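Local coordinates for protein hemin degrading factor (Pseudomonas aeruginosa, PDB 4MF9) that binds heme, degrades it and probably also serves in its intracellular trafficking, at residues A[49-63]-A[170-184]. Sequence-based numbering, arbitrary orientation.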
loop_
_atom_site.group_PDB
_atom_site.type_symbol
_atom_site.label_atom_id
_atom_site.label_comp_id
_atom_site.label_asym_id
_atom_site.label_seq_id
_atom_site.Cartn_x
_atom_site.Cartn_y
_atom_site.Cartn_z
ATOM N N GLU A 49 -3.035 14.902 11.520
ATOM C CA GLU A 49 -3.290 15.886 12.540
ATOM C C GLU A 49 -3.027 15.325 13.923
ATOM O O GLU A 49 -2.413 15.943 14.720
ATOM C CB GLU A 49 -4.697 16.344 12.452
ATOM C CG GLU A 49 -4.952 17.305 11.352
ATOM C CD GLU A 49 -6.437 17.547 11.143
ATOM O OE1 GLU A 49 -7.102 16.756 10.438
ATOM O OE2 GLU A 49 -6.918 18.498 11.747
ATOM N N LEU A 50 -3.465 14.100 14.123
ATOM C CA LEU A 50 -3.298 13.397 15.394
ATOM C C LEU A 50 -1.815 13.246 15.709
ATOM O O LEU A 50 -1.370 13.563 16.818
ATOM C CB LEU A 50 -3.968 12.019 15.354
ATOM C CG LEU A 50 -4.730 11.520 16.592
ATOM C CD1 LEU A 50 -5.045 10.034 16.512
ATOM C CD2 LEU A 50 -3.976 11.803 17.860
ATOM N N VAL A 51 -1.046 12.780 14.729
ATOM C CA VAL A 51 0.402 12.646 14.893
ATOM C C VAL A 51 1.081 13.999 15.161
ATOM O O VAL A 51 1.963 14.105 16.017
ATOM C CB VAL A 51 1.038 11.933 13.675
ATOM C CG1 VAL A 51 2.553 11.906 13.799
ATOM C CG2 VAL A 51 0.489 10.513 13.542
ATOM N N ALA A 52 0.665 15.038 14.447
ATOM C CA ALA A 52 1.228 16.365 14.675
ATOM C C ALA A 52 0.911 16.874 16.083
ATOM O O ALA A 52 1.653 17.677 16.630
ATOM C CB ALA A 52 0.745 17.346 13.628
ATOM N N SER A 53 -0.181 16.408 16.680
ATOM C CA SER A 53 -0.478 16.814 18.060
ATOM C C SER A 53 0.550 16.231 19.035
ATOM O O SER A 53 0.608 16.634 20.202
ATOM C CB SER A 53 -1.889 16.389 18.468
ATOM O OG SER A 53 -1.902 15.045 18.896
ATOM N N ARG A 54 1.318 15.249 18.577
ATOM C CA ARG A 54 2.392 14.616 19.308
ATOM C C ARG A 54 3.733 15.367 19.332
ATOM O O ARG A 54 4.592 15.041 20.081
ATOM C CB ARG A 54 2.630 13.181 18.784
ATOM C CG ARG A 54 1.433 12.252 18.894
ATOM C CD ARG A 54 1.674 10.850 18.392
ATOM N NE ARG A 54 2.641 10.138 19.182
ATOM C CZ ARG A 54 2.677 8.824 19.271
ATOM N NH1 ARG A 54 1.822 8.116 18.574
ATOM N NH2 ARG A 54 3.523 8.224 20.048
ATOM N N VAL A 55 3.896 16.328 18.452
ATOM C CA VAL A 55 5.190 16.991 18.310
ATOM C C VAL A 55 5.545 17.756 19.583
ATOM O O VAL A 55 4.711 18.466 20.144
ATOM C CB VAL A 55 5.219 17.924 17.096
ATOM C CG1 VAL A 55 6.540 18.669 17.024
ATOM C CG2 VAL A 55 4.999 17.122 15.821
ATOM N N GLY A 56 6.777 17.583 20.051
ATOM C CA GLY A 56 7.197 18.190 21.304
ATOM C C GLY A 56 6.885 17.292 22.482
ATOM O O GLY A 56 7.323 17.554 23.597
ATOM N N ILE A 57 6.138 16.227 22.250
ATOM C CA ILE A 57 5.920 15.227 23.248
ATOM C C ILE A 57 6.718 13.953 23.011
ATOM O O ILE A 57 7.652 13.685 23.730
ATOM C CB ILE A 57 4.440 14.939 23.408
ATOM C CG1 ILE A 57 3.721 16.170 23.863
ATOM C CG2 ILE A 57 4.157 13.814 24.381
ATOM C CD1 ILE A 57 2.251 16.088 23.695
ATOM N N ASP A 58 6.373 13.211 21.961
ATOM C CA ASP A 58 7.199 12.085 21.527
ATOM C C ASP A 58 7.389 11.987 20.001
ATOM O O ASP A 58 7.848 10.961 19.502
ATOM C CB ASP A 58 6.678 10.757 22.084
ATOM C CG ASP A 58 5.270 10.432 21.625
ATOM O OD1 ASP A 58 4.680 11.222 20.857
ATOM O OD2 ASP A 58 4.747 9.366 22.031
ATOM N N ALA A 59 7.031 13.047 19.278
ATOM C CA ALA A 59 7.257 13.127 17.832
ATOM C C ALA A 59 8.083 14.347 17.437
ATOM O O ALA A 59 8.021 15.387 18.095
ATOM C CB ALA A 59 5.929 13.140 17.082
ATOM N N VAL A 60 8.851 14.212 16.357
ATOM C CA VAL A 60 9.593 15.320 15.754
ATOM C C VAL A 60 9.156 15.440 14.291
ATOM O O VAL A 60 9.063 14.431 13.575
ATOM C CB VAL A 60 11.130 15.095 15.823
ATOM C CG1 VAL A 60 11.879 16.186 15.055
ATOM C CG2 VAL A 60 11.621 15.019 17.271
ATOM N N ARG A 61 8.859 16.647 13.833
ATOM C CA ARG A 61 8.496 16.859 12.460
ATOM C C ARG A 61 9.751 16.908 11.637
ATOM O O ARG A 61 10.669 17.541 12.037
ATOM C CB ARG A 61 7.605 18.060 12.256
ATOM C CG ARG A 61 7.629 18.655 10.871
ATOM C CD ARG A 61 6.452 18.227 10.022
ATOM N NE ARG A 61 5.292 18.994 10.366
ATOM C CZ ARG A 61 4.415 19.578 9.556
ATOM N NH1 ARG A 61 4.522 19.591 8.257
ATOM N NH2 ARG A 61 3.444 20.234 10.108
ATOM N N LEU A 62 9.778 16.175 10.525
ATOM C CA LEU A 62 10.962 16.148 9.679
ATOM C C LEU A 62 10.683 16.946 8.412
ATOM O O LEU A 62 9.530 17.255 8.104
ATOM C CB LEU A 62 11.354 14.712 9.327
ATOM C CG LEU A 62 11.682 13.714 10.439
ATOM C CD1 LEU A 62 12.099 12.381 9.825
ATOM C CD2 LEU A 62 12.774 14.245 11.387
ATOM N N ARG A 63 11.700 17.316 7.687
ATOM C CA ARG A 63 11.468 17.962 6.410
ATOM C C ARG A 63 11.001 16.945 5.371
ATOM O O ARG A 63 11.471 15.887 5.358
ATOM C CB ARG A 63 12.682 18.703 5.909
ATOM C CG ARG A 63 13.325 19.623 6.900
ATOM C CD ARG A 63 14.370 20.452 6.196
ATOM N NE ARG A 63 15.274 19.653 5.420
ATOM C CZ ARG A 63 16.296 19.000 5.938
ATOM N NH1 ARG A 63 16.499 19.049 7.214
ATOM N NH2 ARG A 63 17.068 18.265 5.212
ATOM N N VAL A 170 17.294 11.741 12.682
ATOM C CA VAL A 170 16.266 12.702 13.071
ATOM C C VAL A 170 16.790 14.151 13.072
ATOM O O VAL A 170 16.169 15.045 12.485
ATOM C CB VAL A 170 15.638 12.326 14.431
ATOM C CG1 VAL A 170 14.814 13.476 14.978
ATOM C CG2 VAL A 170 14.770 11.077 14.297
ATOM N N GLU A 171 17.956 14.369 13.652
ATOM C CA GLU A 171 18.519 15.716 13.763
ATOM C C GLU A 171 18.817 16.330 12.415
ATOM O O GLU A 171 18.566 17.459 12.215
ATOM C CB GLU A 171 19.737 15.797 14.712
ATOM C CG GLU A 171 20.749 16.908 14.422
ATOM C CD GLU A 171 20.285 18.283 14.888
ATOM O OE1 GLU A 171 21.005 19.257 14.617
ATOM O OE2 GLU A 171 19.259 18.377 15.558
ATOM N N ARG A 172 19.351 15.543 11.519
ATOM C CA ARG A 172 19.697 15.970 10.166
ATOM C C ARG A 172 18.480 16.376 9.338
ATOM O O ARG A 172 18.539 17.321 8.538
ATOM C CB ARG A 172 20.458 14.841 9.468
ATOM C CG ARG A 172 20.690 15.035 7.983
ATOM C CD ARG A 172 21.673 13.994 7.478
ATOM N NE ARG A 172 21.543 12.743 8.226
ATOM C CZ ARG A 172 22.322 11.681 8.050
ATOM N NH1 ARG A 172 23.299 11.720 7.151
ATOM N NH2 ARG A 172 22.131 10.586 8.777
ATOM N N LEU A 173 17.375 15.663 9.542
ATOM C CA LEU A 173 16.141 15.883 8.790
ATOM C C LEU A 173 15.111 16.720 9.543
ATOM O O LEU A 173 14.060 17.041 8.999
ATOM C CB LEU A 173 15.505 14.537 8.415
ATOM C CG LEU A 173 15.925 13.890 7.098
ATOM C CD1 LEU A 173 15.652 14.817 5.903
ATOM C CD2 LEU A 173 17.376 13.481 7.124
ATOM N N ARG A 174 15.382 17.073 10.784
ATOM C CA ARG A 174 14.436 17.792 11.593
ATOM C C ARG A 174 14.027 19.130 10.976
ATOM O O ARG A 174 14.839 19.888 10.573
ATOM C CB ARG A 174 15.000 17.953 12.998
ATOM C CG ARG A 174 14.660 19.208 13.759
ATOM C CD ARG A 174 15.565 19.287 14.959
ATOM N NE ARG A 174 14.824 18.709 16.024
ATOM C CZ ARG A 174 15.190 17.658 16.714
ATOM N NH1 ARG A 174 16.345 17.070 16.513
ATOM N NH2 ARG A 174 14.382 17.259 17.643
ATOM N N ALA A 175 12.735 19.374 10.928
ATOM C CA ALA A 175 12.206 20.593 10.329
ATOM C C ALA A 175 12.474 21.778 11.253
ATOM O O ALA A 175 12.526 21.617 12.477
ATOM C CB ALA A 175 10.726 20.451 10.079
ATOM N N ALA A 176 12.626 22.964 10.672
ATOM C CA ALA A 176 12.897 24.172 11.457
ATOM C C ALA A 176 11.673 24.584 12.274
ATOM O O ALA A 176 11.775 24.904 13.461
ATOM C CB ALA A 176 13.347 25.301 10.550
ATOM N N GLU A 177 10.517 24.588 11.653
ATOM C CA GLU A 177 9.307 24.851 12.369
ATOM C C GLU A 177 8.641 23.585 12.796
ATOM O O GLU A 177 7.913 23.002 12.100
ATOM C CB GLU A 177 8.340 25.761 11.586
ATOM C CG GLU A 177 8.012 25.354 10.181
ATOM C CD GLU A 177 9.175 25.350 9.204
ATOM O OE1 GLU A 177 9.930 24.376 9.186
ATOM O OE2 GLU A 177 9.294 26.324 8.417
ATOM N N GLN A 178 8.901 23.228 14.021
ATOM C CA GLN A 178 8.487 21.950 14.565
ATOM C C GLN A 178 6.976 21.775 14.578
ATOM O O GLN A 178 6.478 20.747 14.111
ATOM C CB GLN A 178 9.137 21.696 15.922
ATOM C CG GLN A 178 10.496 21.044 15.757
ATOM C CD GLN A 178 10.381 19.765 14.946
ATOM O OE1 GLN A 178 9.616 18.873 15.301
ATOM N NE2 GLN A 178 11.119 19.681 13.848
ATOM N N ASP A 179 6.255 22.629 15.232
ATOM C CA ASP A 179 4.886 22.821 14.917
ATOM C C ASP A 179 3.987 21.700 15.370
ATOM O O ASP A 179 4.470 20.641 15.686
ATOM C CB ASP A 179 4.737 22.983 13.427
ATOM C CG ASP A 179 3.894 24.099 13.077
ATOM O OD1 ASP A 179 3.223 24.039 12.030
ATOM O OD2 ASP A 179 3.921 25.080 13.822
ATOM N N ALA A 180 2.712 21.921 15.471
ATOM C CA ALA A 180 1.859 20.800 15.759
ATOM C C ALA A 180 0.493 20.895 15.070
ATOM O O ALA A 180 -0.414 20.261 15.487
ATOM C CB ALA A 180 1.731 20.624 17.236
ATOM N N VAL A 181 0.427 21.674 14.016
ATOM C CA VAL A 181 -0.846 21.934 13.415
ATOM C C VAL A 181 -1.149 21.124 12.145
ATOM O O VAL A 181 -2.152 20.410 12.089
ATOM C CB VAL A 181 -1.022 23.452 13.279
ATOM C CG1 VAL A 181 -2.065 23.817 12.253
ATOM C CG2 VAL A 181 -1.425 23.985 14.641
ATOM N N LEU A 182 -0.269 21.219 11.175
ATOM C CA LEU A 182 -0.352 20.463 9.912
ATOM C C LEU A 182 -1.273 21.083 8.849
ATOM O O LEU A 182 -2.494 21.111 9.005
ATOM C CB LEU A 182 -0.699 18.981 10.139
ATOM C CG LEU A 182 -0.539 18.153 8.874
ATOM C CD1 LEU A 182 0.840 18.414 8.327
ATOM C CD2 LEU A 182 -0.752 16.673 9.117
ATOM N N ALA A 183 -0.682 21.511 7.754
ATOM C CA ALA A 183 -1.429 22.122 6.687
ATOM C C ALA A 183 -2.100 21.073 5.810
ATOM O O ALA A 183 -1.448 20.172 5.352
ATOM C CB ALA A 183 -0.479 22.932 5.849
ATOM N N LEU A 184 -3.373 21.239 5.530
ATOM C CA LEU A 184 -4.082 20.277 4.687
ATOM C C LEU A 184 -4.816 20.959 3.536
ATOM O O LEU A 184 -5.548 21.931 3.745
ATOM C CB LEU A 184 -5.078 19.461 5.515
ATOM C CG LEU A 184 -4.560 18.735 6.757
ATOM C CD1 LEU A 184 -5.689 17.981 7.421
ATOM C CD2 LEU A 184 -3.431 17.793 6.421
HETATM O O HOH W 1 -2.533 18.780 15.357
#
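Strand 59-62, an outermost strand of an antiparallel sheet within this chain, is bordered on the edge turned from strand 124-133 by the chain leaving helix 166-173, with a single beta bridge pairing Leu62 with Arg174. The evidence is a run of bonds to the backbone of Arg61 and Arg63. Arg63 N reaches Leu173 O at 2.7 Å, and Ala175 N gives Arg61 O a nearly straight bond (3.0 Å, 173°). The Gln178 side-chain amide pairs with both backbone groups of Arg61, much as a peptide would: its chain bends at chi2 (-56°), turning the amide back on Arg61, where OE1 takes the backbone N-H (2.8 Å) on an in-plane lone pair and NE2 becomes the second donor to Arg61 O (2.8 Å). NE2 also binds Ala175 O within its own segment, and the three bonds together fix the amide's rotation. At the helix end, Arg63 bends at chi3 (-51°), pointing NH1 at Arg172 O (3.0 Å), which lies close to the guanidinium plane, while Leu173 CD1 lies over one face. Val60 CG1 packs over the Arg174 guanidinium, and Leu62 CD2 meets Leu173 CB at 4.0 Å. Farther along, Leu182 CB contacts Ala52 CB (4.1 Å) on helix 47-52, and a water donates to both Glu49 O and Ala180 O. A largely irregular segment thus covers the edge strand of the N-terminal HemS/ChuX-type sheet, away from the heme.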